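Local coordinates for glycoside hydrolase family 61 protein (Myceliophthora thermophila, PDB 5UFV) that cleaves crystalline and amorphous polysaccharides such as cellulose oxidatively at C1, using one active-site copper ion, a reductant and hydrogen peroxide or oxygen, at residues Y7-K12 / L56-A61; I80-Y85 / Y151-E156. One frame throughout, in Å; residues are numbered along the deposited sequence.

Interaction 1 (Y7-K12 / L56-A61); sequences YNIAGK and LYAEAA
The flat group that Ile9 and Ala10 meet here is the peptide of Glu59: no ring face or edge carries the contact, and of that peptide it is the carbonyl oxygen that is touched. Glu59 O has the CG2 methyl of Ile9 at 3.8 Å and the CB methyl of Ala10 at 3.9 Å, and it also takes a hydrogen bond from a water at 2.6 Å. The same water donates to Ile9 O at 2.7 Å, tying the two backbones together where they make no direct hydrogen bond. Beside it, Ile9 points both branches at strand 58-60. With CG1 next to the backbone N (chi1 -67°), CD1 reaches Ala58 CB at 3.8 Å, while CG2 lies 3.9 Å from both Ala58 CB and Ala60 CB. Ile175 and Tyr14 complete the packing around Ile9. Glu59, between the two alanines, sends its carboxylate away from the contact. The chain of Ile9 to Lys12 folds into a type I' turn, closed by Lys12 N to Ile9 O at 3.1 Å, which joins strands 4-9 and 12-15 as a hairpin. The two strand axes stay 8.3 Å apart, so this is packing between sheets: methyl contacts and one bridging water join the hairpin to edge strand 58-60 of the other sheet, the water donating to both carbonyl oxygens, of which Ile9 O is bonded to Lys12 N as well.

Interaction 2 (I80-Y85 / Y151-E156); sequences ILVWMY and YLVRHE
Strands 80-85 and 151-156 run antiparallel at 164° with axes 4.5 Å apart, and Leu81, Trp83 and Tyr85 form hydrogen-bonded pairs with Glu156, Arg154 and Leu152; the bond from Tyr85 N to Leu152 O is weak. On the face bearing these residues, the polar work falls to Trp83, Arg154 and Glu156. The Arg154 chain, extended from CG to NE, runs alongside the indole and grips Glu156 end-on, NH1 reaching OE1 at 2.7 Å and NH2 reaching OE2 at 3.1 Å, both from above the carboxylate plane. Trp83 NE1 donates to the same OE1 at 3.2 Å, a bent bond (140° at the hydrogen). Both donors thus converge on one oxygen, which brings NE1 and NH1 to 3.0 Å without a bond between them. Tyr196 OH adds a bond to Glu156 OE2, and Arg154 is also held by the carbonyls of Leu46 and Arg47, so the buried charges are probably well compensated. A leucine in place of Trp83 would probably leave Glu156 OE1 one donor short and open a gap beside the guanidinium. The opposite face is mostly apolar. Val82 CG1 sits over the His155 ring, 4.0 Å from its centroid, and also packs on Val153 CG2, while the Met84 chain bends at SD to lay CE against Tyr151 CB at 3.8 Å. His155 packs on Ile66 and Ala68 of the other sheet. This is the central strand pairing of the beta-sandwich seen in AA9 monooxygenases, with the Glu156 side chain about 7 Å from that of the copper ligand Tyr169.

Interaction 2 pairs neighbouring strands within the six-stranded sheet, near the centre of the chain, whereas interaction 1 lies farther out, where the hairpin of the other sheet meets strand 58-60 at the border of the six-stranded sheet. Both therefore hold the same sandwich, one within a sheet and one between sheets. Strand 167-177 runs between strands 58-60 and 149-159, and its Ile175 packs against Ile9 and Val153 alike. The two sites also touch directly, with Tyr7 CE2 at 4.0 Å from His155 CE1. Interaction 1 relies on methyls and one water; interaction 2, wholly buried, uses continuous backbone bonding and an internal ion pair.

Interaction 1 (Y7-K12 / L56-A61)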
loop_
_atom_site.group_PDB
_atom_site.type_symbol
_atom_site.label_atom_id
_atom_site.label_comp_id
_atom_site.label_asym_id
_atom_site.label_seq_id
_atom_site.Cartn_x
_atom_site.Cartn_y
_atom_site.Cartn_z
ATOM N N TYR A 7 2.949 13.084 -1.076
ATOM C CA TYR A 7 2.482 12.517 -2.341
ATOM C C TYR A 7 2.658 13.501 -3.508
ATOM O O TYR A 7 2.675 14.725 -3.325
ATOM C CB TYR A 7 0.984 12.142 -2.271
ATOM C CG TYR A 7 0.555 11.168 -1.191
ATOM C CD1 TYR A 7 0.205 11.611 0.069
ATOM C CD2 TYR A 7 0.460 9.809 -1.450
ATOM C CE1 TYR A 7 -0.204 10.720 1.056
ATOM C CE2 TYR A 7 0.069 8.918 -0.471
ATOM C CZ TYR A 7 -0.271 9.381 0.780
ATOM O OH TYR A 7 -0.672 8.494 1.754
ATOM N N ASN A 8 2.768 12.941 -4.712
ATOM C CA ASN A 8 2.568 13.694 -5.943
ATOM C C ASN A 8 1.461 13.043 -6.766
ATOM O O ASN A 8 1.587 11.918 -7.218
ATOM C CB ASN A 8 3.856 13.815 -6.772
ATOM C CG ASN A 8 3.702 14.785 -7.924
ATOM O OD1 ASN A 8 2.956 14.533 -8.869
ATOM N ND2 ASN A 8 4.355 15.920 -7.825
ATOM N N ILE A 9 0.375 13.765 -6.952
ATOM C CA ILE A 9 -0.793 13.230 -7.622
ATOM C C ILE A 9 -1.219 14.145 -8.750
ATOM O O ILE A 9 -1.608 15.298 -8.538
ATOM C CB ILE A 9 -1.952 13.037 -6.637
ATOM C CG1 ILE A 9 -1.579 11.933 -5.638
ATOM C CG2 ILE A 9 -3.227 12.664 -7.384
ATOM C CD1 ILE A 9 -2.313 11.991 -4.338
ATOM N N ALA A 10 -1.155 13.584 -9.955
ATOM C CA ALA A 10 -1.488 14.278 -11.198
ATOM C C ALA A 10 -0.612 15.487 -11.317
ATOM O O ALA A 10 -1.096 16.562 -11.634
ATOM C CB ALA A 10 -2.955 14.660 -11.227
ATOM N N GLY A 11 0.676 15.309 -11.007
ATOM C CA GLY A 11 1.641 16.410 -11.041
ATOM C C GLY A 11 1.625 17.447 -9.905
ATOM O O GLY A 11 2.397 18.387 -9.961
ATOM N N LYS A 12 0.778 17.309 -8.881
ATOM C CA LYS A 12 0.756 18.274 -7.766
ATOM C C LYS A 12 1.244 17.644 -6.474
ATOM O O LYS A 12 1.107 16.438 -6.247
ATOM C CB LYS A 12 -0.644 18.841 -7.529
ATOM C CG LYS A 12 -1.441 18.990 -8.812
ATOM C CD LYS A 12 -2.652 19.916 -8.709
ATOM C CE LYS A 12 -3.184 20.204 -10.110
ATOM N NZ LYS A 12 -3.882 21.518 -10.179
ATOM N N LEU A 56 -8.852 17.154 3.295
ATOM C CA LEU A 56 -8.668 17.423 1.877
ATOM C C LEU A 56 -8.617 16.161 1.021
ATOM O O LEU A 56 -8.472 15.066 1.534
ATOM C CB LEU A 56 -7.361 18.187 1.669
ATOM C CG LEU A 56 -7.215 19.461 2.483
ATOM C CD1 LEU A 56 -5.892 20.152 2.150
ATOM C CD2 LEU A 56 -8.408 20.399 2.283
ATOM N N TYR A 57 -8.691 16.372 -0.289
ATOM C CA TYR A 57 -8.563 15.336 -1.313
ATOM C C TYR A 57 -7.684 15.872 -2.455
ATOM O O TYR A 57 -7.585 17.077 -2.655
ATOM C CB TYR A 57 -9.926 14.962 -1.886
ATOM C CG TYR A 57 -10.692 16.169 -2.367
ATOM C CD1 TYR A 57 -10.458 16.699 -3.625
ATOM C CD2 TYR A 57 -11.621 16.822 -1.529
ATOM C CE1 TYR A 57 -11.139 17.827 -4.065
ATOM C CE2 TYR A 57 -12.300 17.942 -1.955
ATOM C CZ TYR A 57 -12.053 18.439 -3.226
ATOM O OH TYR A 57 -12.705 19.559 -3.677
ATOM N N ALA A 58 -7.028 14.971 -3.177
ATOM C CA ALA A 58 -6.355 15.333 -4.410
ATOM C C ALA A 58 -7.280 14.995 -5.592
ATOM O O ALA A 58 -7.957 13.971 -5.573
ATOM C CB ALA A 58 -5.051 14.567 -4.519
ATOM N N GLU A 59 -7.313 15.852 -6.607
ATOM C CA GLU A 59 -8.023 15.546 -7.856
ATOM C C GLU A 59 -7.156 14.712 -8.753
ATOM O O GLU A 59 -5.934 14.876 -8.790
ATOM C CB GLU A 59 -8.456 16.816 -8.597
ATOM C CG GLU A 59 -9.349 17.721 -7.744
ATOM C CD GLU A 59 -10.575 18.277 -8.456
ATOM O OE1 GLU A 59 -10.579 18.397 -9.712
ATOM O OE2 GLU A 59 -11.542 18.604 -7.731
ATOM N N ALA A 60 -7.790 13.796 -9.464
ATOM C CA ALA A 60 -7.094 12.967 -10.434
ATOM C C ALA A 60 -8.081 12.301 -11.361
ATOM O O ALA A 60 -9.195 11.964 -10.980
ATOM C CB ALA A 60 -6.256 11.903 -9.750
ATOM N N ALA A 61 -7.654 12.121 -12.592
ATOM C CA ALA A 61 -8.428 11.395 -13.560
ATOM C C ALA A 61 -7.794 10.020 -13.736
ATOM O O ALA A 61 -6.627 9.802 -13.390
ATOM C CB ALA A 61 -8.449 12.152 -14.886
HETATM O O HOH W 1 -4.044 16.289 -7.766
#

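Interaction 2 (I80-Y85 / Y151-E156)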
loop_
_atom_site.group_PDB
_atom_site.type_symbol
_atom_site.label_atom_id
_atom_site.label_comp_id
_atom_site.label_asym_id
_atom_site.label_seq_id
_atom_site.Cartn_x
_atom_site.Cartn_y
_atom_site.Cartn_z
ATOM N N ILE A 80 5.439 -4.642 -2.034
ATOM C CA ILE A 80 4.803 -3.352 -2.046
ATOM C C ILE A 80 3.400 -3.611 -2.556
ATOM O O ILE A 80 3.244 -4.287 -3.564
ATOM C CB ILE A 80 5.490 -2.433 -3.077
ATOM C CG1 ILE A 80 6.952 -2.248 -2.713
ATOM C CG2 ILE A 80 4.785 -1.100 -3.163
ATOM C CD1 ILE A 80 7.722 -1.445 -3.724
ATOM N N LEU A 81 2.396 -3.073 -1.872
ATOM C CA LEU A 81 1.040 -3.109 -2.369
ATOM C C LEU A 81 0.401 -1.723 -2.358
ATOM O O LEU A 81 0.569 -0.967 -1.398
ATOM C CB LEU A 81 0.202 -4.039 -1.519
ATOM C CG LEU A 81 0.524 -5.533 -1.672
ATOM C CD1 LEU A 81 1.713 -5.944 -0.826
ATOM C CD2 LEU A 81 -0.694 -6.371 -1.293
ATOM N N VAL A 82 -0.339 -1.403 -3.421
ATOM C CA VAL A 82 -1.081 -0.181 -3.479
ATOM C C VAL A 82 -2.499 -0.507 -3.826
ATOM O O VAL A 82 -2.747 -1.164 -4.822
ATOM C CB VAL A 82 -0.543 0.746 -4.557
ATOM C CG1 VAL A 82 -1.251 2.092 -4.466
ATOM C CG2 VAL A 82 0.978 0.879 -4.445
ATOM N N TRP A 83 -3.432 -0.034 -3.012
ATOM C CA TRP A 83 -4.823 -0.372 -3.144
ATOM C C TRP A 83 -5.659 0.864 -3.218
ATOM O O TRP A 83 -5.246 1.930 -2.824
ATOM C CB TRP A 83 -5.330 -1.085 -1.904
ATOM C CG TRP A 83 -4.569 -2.269 -1.385
ATOM C CD1 TRP A 83 -3.334 -2.270 -0.798
ATOM C CD2 TRP A 83 -5.045 -3.618 -1.313
ATOM N NE1 TRP A 83 -2.993 -3.550 -0.411
ATOM C CE2 TRP A 83 -4.028 -4.391 -0.707
ATOM C CE3 TRP A 83 -6.230 -4.247 -1.705
ATOM C CZ2 TRP A 83 -4.165 -5.744 -0.476
ATOM C CZ3 TRP A 83 -6.362 -5.604 -1.475
ATOM C CH2 TRP A 83 -5.345 -6.333 -0.862
ATOM N N MET A 84 -6.893 0.677 -3.641
ATOM C CA MET A 84 -7.876 1.724 -3.680
ATOM C C MET A 84 -9.197 1.188 -3.176
ATOM O O MET A 84 -9.394 -0.011 -3.054
ATOM C CB MET A 84 -8.033 2.272 -5.108
ATOM C CG MET A 84 -6.886 3.156 -5.527
ATOM S SD MET A 84 -7.057 3.988 -7.132
ATOM C CE MET A 84 -8.090 5.399 -6.719
ATOM N N TYR A 85 -10.110 2.102 -2.898
ATOM C CA TYR A 85 -11.357 1.761 -2.254
ATOM C C TYR A 85 -12.340 2.846 -2.605
ATOM O O TYR A 85 -12.080 4.025 -2.365
ATOM C CB TYR A 85 -11.152 1.679 -0.734
ATOM C CG TYR A 85 -12.395 1.402 0.055
ATOM C CD1 TYR A 85 -13.365 2.383 0.245
ATOM C CD2 TYR A 85 -12.592 0.176 0.635
ATOM C CE1 TYR A 85 -14.517 2.133 0.965
ATOM C CE2 TYR A 85 -13.728 -0.086 1.373
ATOM C CZ TYR A 85 -14.696 0.896 1.536
ATOM O OH TYR A 85 -15.820 0.608 2.278
ATOM N N TYR A 151 -12.350 8.294 -3.546
ATOM C CA TYR A 151 -11.628 7.059 -3.266
ATOM C C TYR A 151 -10.548 7.259 -2.225
ATOM O O TYR A 151 -9.931 8.313 -2.155
ATOM C CB TYR A 151 -10.925 6.522 -4.512
ATOM C CG TYR A 151 -11.778 5.911 -5.598
ATOM C CD1 TYR A 151 -12.340 6.708 -6.583
ATOM C CD2 TYR A 151 -11.934 4.543 -5.698
ATOM C CE1 TYR A 151 -13.090 6.165 -7.611
ATOM C CE2 TYR A 151 -12.692 3.971 -6.727
ATOM C CZ TYR A 151 -13.269 4.786 -7.691
ATOM O OH TYR A 151 -14.031 4.262 -8.732
ATOM N N LEU A 152 -10.281 6.210 -1.462
ATOM C CA LEU A 152 -9.071 6.147 -0.651
ATOM C C LEU A 152 -8.042 5.394 -1.453
ATOM O O LEU A 152 -8.379 4.529 -2.253
ATOM C CB LEU A 152 -9.307 5.410 0.648
ATOM C CG LEU A 152 -10.552 5.798 1.440
ATOM C CD1 LEU A 152 -10.620 4.944 2.693
ATOM C CD2 LEU A 152 -10.528 7.270 1.793
ATOM N N VAL A 153 -6.784 5.737 -1.250
ATOM C CA VAL A 153 -5.699 4.976 -1.832
ATOM C C VAL A 153 -4.830 4.558 -0.678
ATOM O O VAL A 153 -4.616 5.358 0.201
ATOM C CB VAL A 153 -4.881 5.812 -2.806
ATOM C CG1 VAL A 153 -4.396 7.102 -2.154
ATOM C CG2 VAL A 153 -3.703 4.995 -3.329
ATOM N N ARG A 154 -4.338 3.318 -0.668
ATOM C CA ARG A 154 -3.609 2.774 0.496
ATOM C C ARG A 154 -2.279 2.177 0.061
ATOM O O ARG A 154 -2.247 1.290 -0.814
ATOM C CB ARG A 154 -4.469 1.701 1.185
ATOM C CG ARG A 154 -3.782 0.853 2.237
ATOM C CD ARG A 154 -4.808 -0.084 2.846
ATOM N NE ARG A 154 -4.205 -0.928 3.866
ATOM C CZ ARG A 154 -3.411 -1.975 3.606
ATOM N NH1 ARG A 154 -3.155 -2.346 2.334
ATOM N NH2 ARG A 154 -2.876 -2.655 4.627
ATOM N N HIS A 155 -1.187 2.652 0.659
ATOM C CA HIS A 155 0.133 2.108 0.364
ATOM C C HIS A 155 0.523 1.241 1.496
ATOM O O HIS A 155 0.316 1.614 2.633
ATOM C CB HIS A 155 1.174 3.207 0.171
ATOM C CG HIS A 155 0.964 3.993 -1.078
ATOM N ND1 HIS A 155 -0.007 4.966 -1.188
ATOM C CD2 HIS A 155 1.534 3.895 -2.300
ATOM C CE1 HIS A 155 -0.001 5.457 -2.413
ATOM N NE2 HIS A 155 0.920 4.821 -3.107
ATOM N N GLU A 156 1.095 0.085 1.184
ATOM C CA GLU A 156 1.415 -0.890 2.180
ATOM C C GLU A 156 2.696 -1.543 1.769
ATOM O O GLU A 156 2.824 -2.021 0.628
ATOM C CB GLU A 156 0.299 -1.932 2.281
ATOM C CG GLU A 156 0.559 -3.121 3.207
ATOM C CD GLU A 156 -0.574 -4.172 3.171
ATOM O OE1 GLU A 156 -1.263 -4.314 2.121
ATOM O OE2 GLU A 156 -0.807 -4.862 4.205
#